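Catalase-3 (Neurospora crassa, PDB 4AJ9) uses heme iron to catalyse the breakdown of hydrogen peroxide into oxygen and water, and probably protects cells from its toxic effects. Local coordinates at residues 18-21 and 25-28; 29-34 and 38-43; 440-445 and 481-486; 487-492 and 509-514; 527-532 and 660-665. All blocks are in the same frame, centred on the assembly; numbering follows the deposited sequence.

Contact 1. Residues 18-21 and 25-28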
# COMPACT_ATOMS: atom_id res chain seq x y z
N MET C 18 -2.20 25.14 -17.33
CA MET C 18 -2.36 24.24 -16.18
C MET C 18 -3.60 23.37 -16.33
O MET C 18 -4.66 23.84 -16.75
CB MET C 18 -2.48 25.09 -14.92
CG MET C 18 -2.28 24.34 -13.61
SD MET C 18 -0.56 23.90 -13.31
CE MET C 18 0.16 25.41 -12.65
N THR C 19 -3.48 22.09 -15.96
CA THR C 19 -4.63 21.19 -16.04
C THR C 19 -4.71 20.37 -14.76
O THR C 19 -3.74 20.31 -14.00
CB THR C 19 -4.51 20.16 -17.19
OG1 THR C 19 -3.46 19.23 -16.89
CG2 THR C 19 -4.22 20.85 -18.54
N THR C 20 -5.85 19.73 -14.54
CA THR C 20 -5.94 18.68 -13.52
C THR C 20 -5.24 17.42 -14.05
O THR C 20 -4.81 17.38 -15.21
CB THR C 20 -7.39 18.27 -13.25
OG1 THR C 20 -7.88 17.50 -14.36
CG2 THR C 20 -8.29 19.49 -13.03
N ASP C 21 -5.17 16.38 -13.22
CA ASP C 21 -4.61 15.11 -13.67
C ASP C 21 -5.57 14.32 -14.57
O ASP C 21 -5.19 13.30 -15.12
CB ASP C 21 -4.14 14.26 -12.48
CG ASP C 21 -2.83 14.73 -11.90
OD1 ASP C 21 -2.07 15.41 -12.62
OD2 ASP C 21 -2.54 14.40 -10.73
N ASN C 25 -8.32 22.49 -18.50
CA ASN C 25 -7.57 23.65 -18.04
C ASN C 25 -8.15 24.26 -16.78
O ASN C 25 -9.37 24.31 -16.61
CB ASN C 25 -7.50 24.70 -19.15
CG ASN C 25 -6.72 24.21 -20.35
OD1 ASN C 25 -6.07 23.16 -20.31
ND2 ASN C 25 -6.77 24.97 -21.44
N ILE C 26 -7.27 24.72 -15.89
CA ILE C 26 -7.70 25.25 -14.61
C ILE C 26 -6.79 26.38 -14.14
O ILE C 26 -5.79 26.70 -14.76
CB ILE C 26 -7.64 24.16 -13.53
CG1 ILE C 26 -6.20 23.68 -13.34
CG2 ILE C 26 -8.59 23.00 -13.87
CD1 ILE C 26 -6.01 22.66 -12.23
N GLU C 27 -7.17 26.97 -13.01
CA GLU C 27 -6.27 27.80 -12.24
C GLU C 27 -6.20 27.12 -10.88
O GLU C 27 -7.15 26.47 -10.47
CB GLU C 27 -6.80 29.23 -12.13
CG GLU C 27 -8.18 29.35 -11.47
CD GLU C 27 -8.58 30.80 -11.21
OE1 GLU C 27 -7.77 31.55 -10.62
OE2 GLU C 27 -9.70 31.19 -11.60
N GLU C 28 -5.08 27.24 -10.18
CA GLU C 28 -4.96 26.54 -8.90
C GLU C 28 -4.09 27.31 -7.92
O GLU C 28 -3.29 26.73 -7.18
CB GLU C 28 -4.45 25.11 -9.09
CG GLU C 28 -3.41 24.97 -10.20
CD GLU C 28 -2.06 25.56 -9.82
OE1 GLU C 28 -1.86 26.77 -10.05
OE2 GLU C 28 -1.19 24.81 -9.31
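Met18 and Ile26 tie two loop segments that run almost at right angles, 91° apart: Ile26 N donates to Met18 O at 2.9 Å. The same oxygen receives a CA-H...O contact from Asn25 CA at 3.2 Å, and a single backbone bridge pairs Thr19 with Asn25. Met18 lays its side chain across that of Glu28 at about a right angle. With the Met18 chain bent at both chi2 (73°) and chi3 (80°), its CG rests 3.6 Å from Glu28 CG, and its CE curls back to Glu28 OE1. Both segments belong to the extended N-terminal arm of the catalase fold, which here lies against helix 45-55 and is clasped by a second subunit: Asn25 ND2 bonds Gly415 and Glu28 OE1 bonds Gln409 of that chain, while Glu28 OE2 pairs with Lys50 of its own. Cutting Met18 back to an alanine removes CG, SD and CE, and is likely to open a gap against CG and the carboxylate carbon of Glu28. Beyond the bridge, Thr20 CG2 meets Ile26 CG2 at 3.6 Å, the two side chains crossing nearly perpendicularly.

Contact 2. Residues 29-34 and 38-43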
# COMPACT_ATOMS: atom_id res chain seq x y z
N GLN C 29 -4.28 28.63 -7.89
CA GLN C 29 -3.60 29.51 -6.94
C GLN C 29 -4.55 30.04 -5.86
O GLN C 29 -4.11 30.70 -4.91
CB GLN C 29 -2.92 30.67 -7.67
CG GLN C 29 -1.72 30.21 -8.49
CD GLN C 29 -0.67 29.56 -7.61
OE1 GLN C 29 -0.22 30.14 -6.61
NE2 GLN C 29 -0.28 28.34 -7.97
N PHE C 30 -5.85 29.76 -6.00
CA PHE C 30 -6.85 30.20 -5.02
C PHE C 30 -7.82 29.08 -4.67
O PHE C 30 -8.41 28.48 -5.56
CB PHE C 30 -7.66 31.39 -5.53
CG PHE C 30 -6.83 32.61 -5.82
CD1 PHE C 30 -6.27 32.81 -7.07
CD2 PHE C 30 -6.63 33.56 -4.84
CE1 PHE C 30 -5.50 33.94 -7.33
CE2 PHE C 30 -5.87 34.70 -5.09
CZ PHE C 30 -5.30 34.88 -6.33
N SER C 31 -7.99 28.82 -3.37
CA SER C 31 -9.02 27.90 -2.93
C SER C 31 -10.40 28.51 -3.14
O SER C 31 -10.57 29.72 -2.96
CB SER C 31 -8.85 27.58 -1.44
OG SER C 31 -7.67 26.83 -1.21
N LEU C 32 -11.37 27.68 -3.49
CA LEU C 32 -12.75 28.11 -3.64
C LEU C 32 -13.39 28.36 -2.28
O LEU C 32 -13.39 27.49 -1.43
CB LEU C 32 -13.55 27.03 -4.39
CG LEU C 32 -15.04 27.33 -4.58
CD1 LEU C 32 -15.22 28.57 -5.45
CD2 LEU C 32 -15.72 26.11 -5.22
N LYS C 33 -13.96 29.55 -2.09
CA LYS C 33 -14.43 29.97 -0.77
C LYS C 33 -15.90 30.38 -0.77
O LYS C 33 -16.43 30.87 -1.77
CB LYS C 33 -13.57 31.13 -0.25
CG LYS C 33 -12.08 30.82 -0.23
CD LYS C 33 -11.24 32.04 0.18
CE LYS C 33 -9.73 31.74 0.09
NZ LYS C 33 -9.24 31.56 -1.31
N ALA C 34 -16.56 30.18 0.37
CA ALA C 34 -17.95 30.59 0.53
C ALA C 34 -17.96 32.04 1.01
O ALA C 34 -18.13 32.30 2.20
CB ALA C 34 -18.67 29.68 1.53
N GLY C 38 -14.36 33.68 3.40
CA GLY C 38 -15.12 32.49 3.74
C GLY C 38 -14.30 31.23 3.88
O GLY C 38 -13.11 31.19 3.53
N SER C 39 -14.96 30.19 4.39
CA SER C 39 -14.38 28.86 4.51
C SER C 39 -14.20 28.19 3.15
O SER C 39 -14.95 28.47 2.22
CB SER C 39 -15.27 27.98 5.39
OG SER C 39 -15.23 28.40 6.74
N THR C 40 -13.23 27.30 3.05
CA THR C 40 -12.97 26.60 1.81
C THR C 40 -14.00 25.51 1.57
O THR C 40 -14.41 24.80 2.50
CB THR C 40 -11.55 26.02 1.79
OG1 THR C 40 -10.62 27.10 1.81
CG2 THR C 40 -11.31 25.17 0.51
N LEU C 41 -14.45 25.39 0.32
CA LEU C 41 -15.52 24.46 -0.03
C LEU C 41 -14.98 23.08 -0.33
O LEU C 41 -13.96 22.93 -1.01
CB LEU C 41 -16.29 24.95 -1.26
CG LEU C 41 -17.08 26.24 -1.05
CD1 LEU C 41 -18.04 26.41 -2.20
CD2 LEU C 41 -17.80 26.16 0.28
N LEU C 42 -15.68 22.07 0.16
CA LEU C 42 -15.34 20.69 -0.16
C LEU C 42 -15.47 20.43 -1.68
O LEU C 42 -14.83 19.52 -2.21
CB LEU C 42 -16.24 19.73 0.64
CG LEU C 42 -15.97 18.23 0.46
CD1 LEU C 42 -14.60 17.87 1.03
CD2 LEU C 42 -17.08 17.44 1.14
N GLU C 43 -16.29 21.21 -2.38
CA GLU C 43 -16.48 20.98 -3.81
C GLU C 43 -15.34 21.54 -4.65
O GLU C 43 -15.36 21.47 -5.90
CB GLU C 43 -17.81 21.55 -4.31
CG GLU C 43 -17.85 23.07 -4.37
CD GLU C 43 -19.14 23.58 -4.99
OE1 GLU C 43 -20.19 23.51 -4.31
OE2 GLU C 43 -19.10 24.03 -6.16
O HOH W 1 -7.98 26.54 1.61
O HOH W 2 -17.61 30.53 5.00
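Leu32 and Leu41 hold the tight side of this hairpin-like turn, where Leu41 N donates to Leu32 O at 2.9 Å and Ala34 N to Ser39 O at 3.0 Å, each with an N-H...O angle of 163°. Between the two bonds Lys33 and Thr40 form a single beta bridge. Leu32 CD2 packs 3.8 Å from Leu41 CD1 and equally close to the CG of Glu43, while the other Leu41 methyl, CD2, reaches Ala34 CB. Gly38 comes so near Ala34 O that a CB there would collide with it.

The looser ends are bridged by water. At one, Ser31 CB and Thr40 OG1 stand 3.7 Å apart and a water spans Ser31 OG and Thr40 OG1; Ser31 OG also hydrogen-bonds Asp147 of a third subunit. At the other, by the turn, a water accepts from Ser39 N, with only a weak bond to Ala34 O. Lys33 bends at its last torsion (chi4 68°), turning its NZ back to Ser31 O at 2.8 Å; NZ also reaches Glu433 O and the carboxylate of Asp147 of the third subunit. With a methionine instead, the amine is gone, and that Asp147 would probably lose its charge mate.

Lys33 and Ala34 extend an antiparallel ladder into the third subunit, and Glu43 pairs with Arg424 of the second subunit and hydrogen-bonds Ser39 of the fourth. Backbone bonds and leucines thus shape the turn, whereas its charges are spent on neighbouring chains, as suits the interwoven N-terminal arms of a catalase tetramer.

Contact 3. Residues 440-445 and 481-486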
# COMPACT_ATOMS: atom_id res chain seq x y z
N ASP C 440 38.27 -18.69 8.55
CA ASP C 440 39.37 -17.74 8.78
C ASP C 440 38.93 -16.28 8.59
O ASP C 440 38.64 -15.86 7.48
CB ASP C 440 40.56 -18.06 7.85
CG ASP C 440 41.76 -17.15 8.08
OD1 ASP C 440 41.58 -15.95 8.39
OD2 ASP C 440 42.90 -17.64 7.95
N HIS C 441 38.93 -15.52 9.68
CA HIS C 441 38.39 -14.16 9.64
C HIS C 441 39.44 -13.06 9.73
O HIS C 441 39.09 -11.88 9.70
CB HIS C 441 37.37 -13.97 10.76
CG HIS C 441 36.31 -15.02 10.79
ND1 HIS C 441 35.52 -15.32 9.70
CD2 HIS C 441 35.90 -15.84 11.79
CE1 HIS C 441 34.67 -16.28 10.02
NE2 HIS C 441 34.88 -16.62 11.28
N TYR C 442 40.71 -13.43 9.81
CA TYR C 442 41.76 -12.48 10.17
C TYR C 442 42.88 -12.36 9.15
O TYR C 442 43.50 -11.31 9.02
CB TYR C 442 42.34 -12.87 11.53
CG TYR C 442 41.28 -13.05 12.59
CD1 TYR C 442 40.76 -11.96 13.28
CD2 TYR C 442 40.80 -14.32 12.92
CE1 TYR C 442 39.79 -12.13 14.26
CE2 TYR C 442 39.82 -14.49 13.89
CZ TYR C 442 39.33 -13.39 14.56
OH TYR C 442 38.37 -13.57 15.54
N THR C 443 43.12 -13.44 8.41
CA THR C 443 44.23 -13.47 7.47
C THR C 443 44.11 -12.37 6.42
O THR C 443 45.08 -11.65 6.16
CB THR C 443 44.39 -14.86 6.82
OG1 THR C 443 44.74 -15.82 7.82
CG2 THR C 443 45.46 -14.83 5.74
N GLN C 444 42.93 -12.21 5.82
CA GLN C 444 42.83 -11.20 4.78
C GLN C 444 42.76 -9.75 5.27
O GLN C 444 43.31 -8.86 4.62
CB GLN C 444 41.73 -11.53 3.76
CG GLN C 444 42.14 -12.68 2.89
CD GLN C 444 41.43 -12.69 1.56
OE1 GLN C 444 40.51 -11.90 1.32
NE2 GLN C 444 41.84 -13.60 0.70
N PRO C 445 42.11 -9.51 6.41
CA PRO C 445 42.26 -8.16 6.96
C PRO C 445 43.73 -7.81 7.13
O PRO C 445 44.15 -6.71 6.78
CB PRO C 445 41.56 -8.24 8.31
CG PRO C 445 40.48 -9.26 8.08
CD PRO C 445 41.10 -10.29 7.15
N LEU C 481 39.54 -4.54 20.83
CA LEU C 481 41.00 -4.69 20.88
C LEU C 481 41.42 -6.15 20.74
O LEU C 481 42.36 -6.47 20.03
CB LEU C 481 41.58 -4.14 22.18
CG LEU C 481 41.71 -2.61 22.24
CD1 LEU C 481 42.28 -2.20 23.58
CD2 LEU C 481 42.59 -2.11 21.10
N GLU C 482 40.71 -7.04 21.43
CA GLU C 482 41.03 -8.46 21.37
C GLU C 482 40.94 -8.97 19.93
O GLU C 482 41.76 -9.78 19.50
CB GLU C 482 40.12 -9.26 22.29
CG GLU C 482 40.27 -10.75 22.13
CD GLU C 482 39.47 -11.52 23.17
OE1 GLU C 482 38.24 -11.34 23.22
OE2 GLU C 482 40.09 -12.30 23.92
N GLN C 483 39.94 -8.50 19.19
CA GLN C 483 39.80 -8.86 17.78
C GLN C 483 40.85 -8.20 16.89
O GLN C 483 41.41 -8.85 16.02
CB GLN C 483 38.39 -8.55 17.28
CG GLN C 483 37.33 -9.38 17.98
CD GLN C 483 37.52 -10.87 17.76
OE1 GLN C 483 37.76 -11.30 16.63
NE2 GLN C 483 37.42 -11.65 18.83
N LEU C 484 41.10 -6.91 17.08
CA LEU C 484 42.11 -6.26 16.25
C LEU C 484 43.45 -6.96 16.43
O LEU C 484 44.20 -7.12 15.47
CB LEU C 484 42.25 -4.78 16.62
CG LEU C 484 41.04 -3.90 16.30
CD1 LEU C 484 41.30 -2.49 16.81
CD2 LEU C 484 40.75 -3.91 14.80
N ASN C 485 43.73 -7.36 17.67
CA ASN C 485 44.98 -8.00 18.00
C ASN C 485 45.21 -9.32 17.26
O ASN C 485 46.35 -9.76 17.12
CB ASN C 485 45.07 -8.26 19.51
CG ASN C 485 46.47 -8.72 19.93
OD1 ASN C 485 47.47 -8.18 19.48
ND2 ASN C 485 46.53 -9.74 20.79
N LYS C 486 44.13 -9.96 16.83
CA LYS C 486 44.22 -11.22 16.11
C LYS C 486 44.64 -10.96 14.67
O LYS C 486 45.10 -11.86 13.96
CB LYS C 486 42.90 -11.98 16.15
CG LYS C 486 42.61 -12.64 17.47
CD LYS C 486 41.27 -13.35 17.41
CE LYS C 486 40.80 -13.80 18.79
NZ LYS C 486 41.63 -14.90 19.36
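The ring of Tyr442 is met by Lys486 over one face and by Gln483 at its edge. Lys486 CB sits 3.9 Å from the centroid of the Tyr442 ring, 24° off the normal, a CH-pi contact displaced toward the rim on the CD1-CE1 side. The lysine chain then runs obliquely over the phenol end, bringing Lys486 CD to 3.4 Å from Tyr442 CZ before the bend at chi4 takes the amine away, to a long, weak ion pair with Asp507. Gln483 OE1 comes to the ring edge, near its plane: Tyr442 OH donates to it at 2.6 Å, in the amide plane and on a lone pair, with the two flat groups turned 36° apart. A bend at chi2 (-61°) swings that amide from the helix toward the hydroxyl. These contacts join the start of helix 443-450 to the last turns of helix 474-487, within the helical region that follows the catalase barrel. Tyr442 occupies the N-cap position, and Asp440 secures the backbone around it: Asp440 OD1 accepts from Tyr442 N (3.0 Å), an Asx turn, and from Thr443 N (2.9 Å), completing an Asx motif, while OD2 takes the Thr443 hydroxyl. His441 CB lies over the rim of the opposite face.

Contact 4. Residues 487-492 and 509-514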
# COMPACT_ATOMS: atom_id res chain seq x y z
N ILE C 487 44.47 -9.72 14.24
CA ILE C 487 44.84 -9.31 12.91
C ILE C 487 46.28 -8.80 12.88
O ILE C 487 47.07 -9.18 12.02
CB ILE C 487 43.91 -8.20 12.39
CG1 ILE C 487 42.50 -8.76 12.15
CG2 ILE C 487 44.45 -7.60 11.12
CD1 ILE C 487 41.48 -7.68 11.80
N SER C 488 46.60 -7.92 13.83
CA SER C 488 47.92 -7.33 13.92
C SER C 488 48.16 -6.78 15.32
O SER C 488 47.41 -5.94 15.81
CB SER C 488 48.07 -6.20 12.89
OG SER C 488 49.22 -5.43 13.14
N ASN C 489 49.18 -7.30 15.99
CA ASN C 489 49.54 -6.80 17.30
C ASN C 489 49.86 -5.30 17.30
O ASN C 489 49.46 -4.59 18.22
CB ASN C 489 50.69 -7.61 17.91
CG ASN C 489 51.09 -7.12 19.28
OD1 ASN C 489 52.17 -6.56 19.45
ND2 ASN C 489 50.21 -7.31 20.26
N ASP C 490 50.56 -4.82 16.28
CA ASP C 490 50.90 -3.40 16.21
C ASP C 490 49.65 -2.53 16.03
O ASP C 490 49.55 -1.45 16.61
CB ASP C 490 51.86 -3.11 15.05
CG ASP C 490 52.40 -1.70 15.10
OD1 ASP C 490 52.83 -1.28 16.19
OD2 ASP C 490 52.40 -1.00 14.06
N VAL C 491 48.70 -2.99 15.21
CA VAL C 491 47.46 -2.25 15.03
C VAL C 491 46.74 -2.12 16.36
O VAL C 491 46.31 -1.02 16.74
CB VAL C 491 46.53 -2.93 14.00
CG1 VAL C 491 45.13 -2.31 14.08
CG2 VAL C 491 47.08 -2.76 12.59
N ALA C 492 46.61 -3.23 17.08
CA ALA C 492 45.90 -3.21 18.35
C ALA C 492 46.60 -2.30 19.37
O ALA C 492 45.95 -1.56 20.10
CB ALA C 492 45.73 -4.63 18.90
N THR C 509 48.52 -16.43 15.68
CA THR C 509 47.90 -17.47 14.85
C THR C 509 47.72 -17.03 13.40
O THR C 509 48.09 -17.74 12.46
CB THR C 509 46.54 -17.90 15.44
OG1 THR C 509 46.71 -18.26 16.81
CG2 THR C 509 45.94 -19.08 14.66
N TYR C 510 47.17 -15.83 13.20
CA TYR C 510 46.87 -15.39 11.85
C TYR C 510 47.85 -14.35 11.28
O TYR C 510 47.72 -13.94 10.14
CB TYR C 510 45.41 -14.88 11.78
CG TYR C 510 44.38 -15.93 12.13
CD1 TYR C 510 43.84 -16.77 11.16
CD2 TYR C 510 43.93 -16.08 13.43
CE1 TYR C 510 42.90 -17.72 11.47
CE2 TYR C 510 42.99 -17.05 13.76
CZ TYR C 510 42.48 -17.87 12.77
OH TYR C 510 41.54 -18.82 13.08
N TYR C 511 48.86 -13.95 12.06
CA TYR C 511 49.79 -12.93 11.58
C TYR C 511 50.56 -13.42 10.36
O TYR C 511 50.88 -14.60 10.25
CB TYR C 511 50.82 -12.54 12.66
CG TYR C 511 50.27 -11.94 13.94
CD1 TYR C 511 48.94 -11.55 14.06
CD2 TYR C 511 51.10 -11.76 15.03
CE1 TYR C 511 48.46 -11.01 15.25
CE2 TYR C 511 50.64 -11.23 16.22
CZ TYR C 511 49.32 -10.85 16.32
OH TYR C 511 48.87 -10.32 17.52
N HIS C 512 50.87 -12.52 9.44
CA HIS C 512 51.69 -12.86 8.28
C HIS C 512 52.14 -11.55 7.66
O HIS C 512 51.64 -10.49 8.04
CB HIS C 512 50.88 -13.69 7.27
CG HIS C 512 49.80 -12.93 6.58
ND1 HIS C 512 50.03 -12.17 5.45
CD2 HIS C 512 48.47 -12.81 6.85
CE1 HIS C 512 48.89 -11.61 5.05
NE2 HIS C 512 47.93 -11.99 5.89
N ASN C 513 53.07 -11.63 6.70
CA ASN C 513 53.63 -10.43 6.07
C ASN C 513 53.31 -10.32 4.59
O ASN C 513 53.93 -9.53 3.88
CB ASN C 513 55.15 -10.43 6.24
CG ASN C 513 55.57 -10.63 7.67
OD1 ASN C 513 55.04 -9.98 8.57
ND2 ASN C 513 56.51 -11.53 7.90
N ASN C 514 52.35 -11.11 4.12
CA ASN C 514 52.02 -11.07 2.70
C ASN C 514 51.40 -9.74 2.25
O ASN C 514 50.70 -9.07 3.01
CB ASN C 514 51.12 -12.26 2.34
CG ASN C 514 51.87 -13.58 2.40
OD1 ASN C 514 52.95 -13.72 1.84
ND2 ASN C 514 51.31 -14.56 3.11
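Tyr511 carries nearly all of the contact with residues 487-489, but segment 509-514 begins before it with Tyr510, which turns its ring away to meet that of Tyr442, one face resting on Thr509 CG2. Tyr511 follows, its CG anti to the carbonyl carbon (chi1 -61°), which carries the ring along the link between helices 474-487 and 489-499. Tyr511 CD1 lies 3.6 Å from Ile487 O, its CE1 is 3.9 Å from Ser488 N, and its OH rests 3.3 Å from Asn489 CB. Asn489 N stands near that hydroxyl as well, but the angle is too poor for a bond. The OH is held instead by Asn485 O and Asp507 N. Next, His512 uses the plane of its imidazole: His512 ND1 accepts from Asn514 N at 2.9 Å, and NE2 bonds to Thr443 O, pinning the loop to helix 443-450. On the helical side Ser488 is the N-cap of helix 489-499, its OG accepting from Val491 N at 3.2 Å. The tyrosine therefore packs against a capped helix start by van der Waals contact alone, while its hydrogen bonds go to the end of the preceding helix and to its own loop.

Contact 5. Residues 527-532 and 660-665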
# COMPACT_ATOMS: atom_id res chain seq x y z
N PRO C 527 45.56 9.48 -13.07
CA PRO C 527 45.85 9.39 -14.50
C PRO C 527 45.44 10.66 -15.23
O PRO C 527 46.00 10.99 -16.28
CB PRO C 527 45.00 8.20 -14.96
CG PRO C 527 43.84 8.18 -14.01
CD PRO C 527 44.40 8.65 -12.68
N THR C 528 44.47 11.36 -14.67
CA THR C 528 44.03 12.63 -15.24
C THR C 528 43.60 13.59 -14.15
O THR C 528 43.16 13.18 -13.07
CB THR C 528 42.88 12.42 -16.24
OG1 THR C 528 42.49 13.69 -16.79
CG2 THR C 528 41.67 11.78 -15.57
N ILE C 529 43.73 14.89 -14.42
CA ILE C 529 43.24 15.89 -13.48
C ILE C 529 42.01 16.62 -14.02
O ILE C 529 41.52 17.56 -13.40
CB ILE C 529 44.34 16.88 -13.10
CG1 ILE C 529 44.81 17.67 -14.33
CG2 ILE C 529 45.50 16.13 -12.42
CD1 ILE C 529 45.56 18.96 -13.99
N ALA C 530 41.49 16.17 -15.15
CA ALA C 530 40.27 16.73 -15.70
C ALA C 530 39.17 16.77 -14.64
O ALA C 530 39.05 15.84 -13.83
CB ALA C 530 39.80 15.93 -16.90
N THR C 531 38.39 17.85 -14.64
CA THR C 531 37.30 18.08 -13.69
C THR C 531 37.73 18.48 -12.28
O THR C 531 36.90 18.97 -11.52
CB THR C 531 36.35 16.88 -13.55
OG1 THR C 531 36.93 15.92 -12.64
CG2 THR C 531 36.09 16.22 -14.90
N LEU C 532 38.99 18.27 -11.91
CA LEU C 532 39.39 18.62 -10.56
C LEU C 532 39.25 20.14 -10.35
O LEU C 532 39.27 20.92 -11.31
CB LEU C 532 40.81 18.13 -10.23
CG LEU C 532 40.97 16.61 -10.24
CD1 LEU C 532 42.30 16.21 -9.63
CD2 LEU C 532 39.82 15.92 -9.51
N GLY C 660 53.01 23.94 -11.11
CA GLY C 660 53.14 23.18 -9.88
C GLY C 660 51.83 22.65 -9.36
O GLY C 660 51.75 21.53 -8.86
N VAL C 661 50.78 23.46 -9.46
CA VAL C 661 49.46 23.05 -9.02
C VAL C 661 48.97 21.89 -9.88
O VAL C 661 48.45 20.90 -9.36
CB VAL C 661 48.47 24.23 -9.07
CG1 VAL C 661 47.02 23.72 -8.93
CG2 VAL C 661 48.81 25.25 -7.99
N GLU C 662 49.16 21.98 -11.18
CA GLU C 662 48.72 20.90 -12.05
C GLU C 662 49.50 19.62 -11.76
O GLU C 662 48.93 18.52 -11.81
CB GLU C 662 48.79 21.30 -13.52
CG GLU C 662 47.80 22.39 -13.89
CD GLU C 662 47.93 22.87 -15.32
OE1 GLU C 662 48.93 22.50 -15.97
OE2 GLU C 662 47.04 23.60 -15.80
N GLU C 663 50.78 19.75 -11.43
CA GLU C 663 51.57 18.60 -11.02
C GLU C 663 51.09 18.03 -9.69
O GLU C 663 50.93 16.81 -9.54
CB GLU C 663 53.07 18.96 -10.95
CG GLU C 663 53.74 18.95 -12.30
CD GLU C 663 55.11 19.59 -12.29
OE1 GLU C 663 55.73 19.66 -11.21
OE2 GLU C 663 55.56 20.04 -13.37
N GLY C 664 50.85 18.91 -8.73
CA GLY C 664 50.41 18.49 -7.41
C GLY C 664 49.06 17.80 -7.44
O GLY C 664 48.81 16.90 -6.64
N LEU C 665 48.19 18.22 -8.36
CA LEU C 665 46.84 17.65 -8.44
C LEU C 665 46.87 16.18 -8.84
O LEU C 665 45.99 15.42 -8.45
CB LEU C 665 45.94 18.45 -9.39
CG LEU C 665 45.32 19.72 -8.80
CD1 LEU C 665 44.75 20.59 -9.91
CD2 LEU C 665 44.24 19.39 -7.78
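Ile529 and Leu532, the two ends of a type II beta turn closed by Leu532 N to Ile529 O at 3.0 Å, both face Leu665 on helix 654-667. The turn leads into strand 533-537 of the parallel sheet in the C-terminal domain of long catalases, a fold related to class I glutamine amidotransferases, and the helix is the last one of that domain. No hydrogen bond crosses the contact, which is made by methyl groups against side chains and backbone. Ile529 straddles one turn of the helix with its two branches: Ile529 CG2 sits 3.8 Å from Leu665 CB, and its CD1 reaches back to Glu662 CB at 4.0 Å. The placement of CG1 between the backbone N and the carbonyl carbon (chi1 63°) sends CD1 that way. The isoleucine crosses both helix side chains at about a right angle, whereas Leu532 and Leu665 slide past each other in opposite directions, Leu532 CD1 against Leu665 CD2. Leu665 also lies on Ala587, so the helix packs against strand 587-590, the neighbour of strand 533-537. Glu662 offers its aliphatic part to Ile529, its carboxylate lying near that of Asp558. Overlapping the start of the turn, Thr528 OG1 accepts from Ala530 N at 3.1 Å, an ST turn.

Overall arrangement
Contacts 1 and 2 follow one another along the N-terminal arm, their centres 16 Å apart; both are buried, and both are bound by other subunits, which take up many of their polar groups. Contacts 3, 4 and 5 meet no other chain. Contacts 3 and 4 are partly buried and touch each other directly, with Pro445 packed on Ile487, sharing the helical region with centres about 7 Å apart; tyrosine rings dominate both. Contact 5, buried but about 36 Å from contact 4 between centres, belongs to the C-terminal domain and rests on aliphatic packing. Backbone bridges thus mark the arm, aromatic contacts the helices, and methyl groups the last domain.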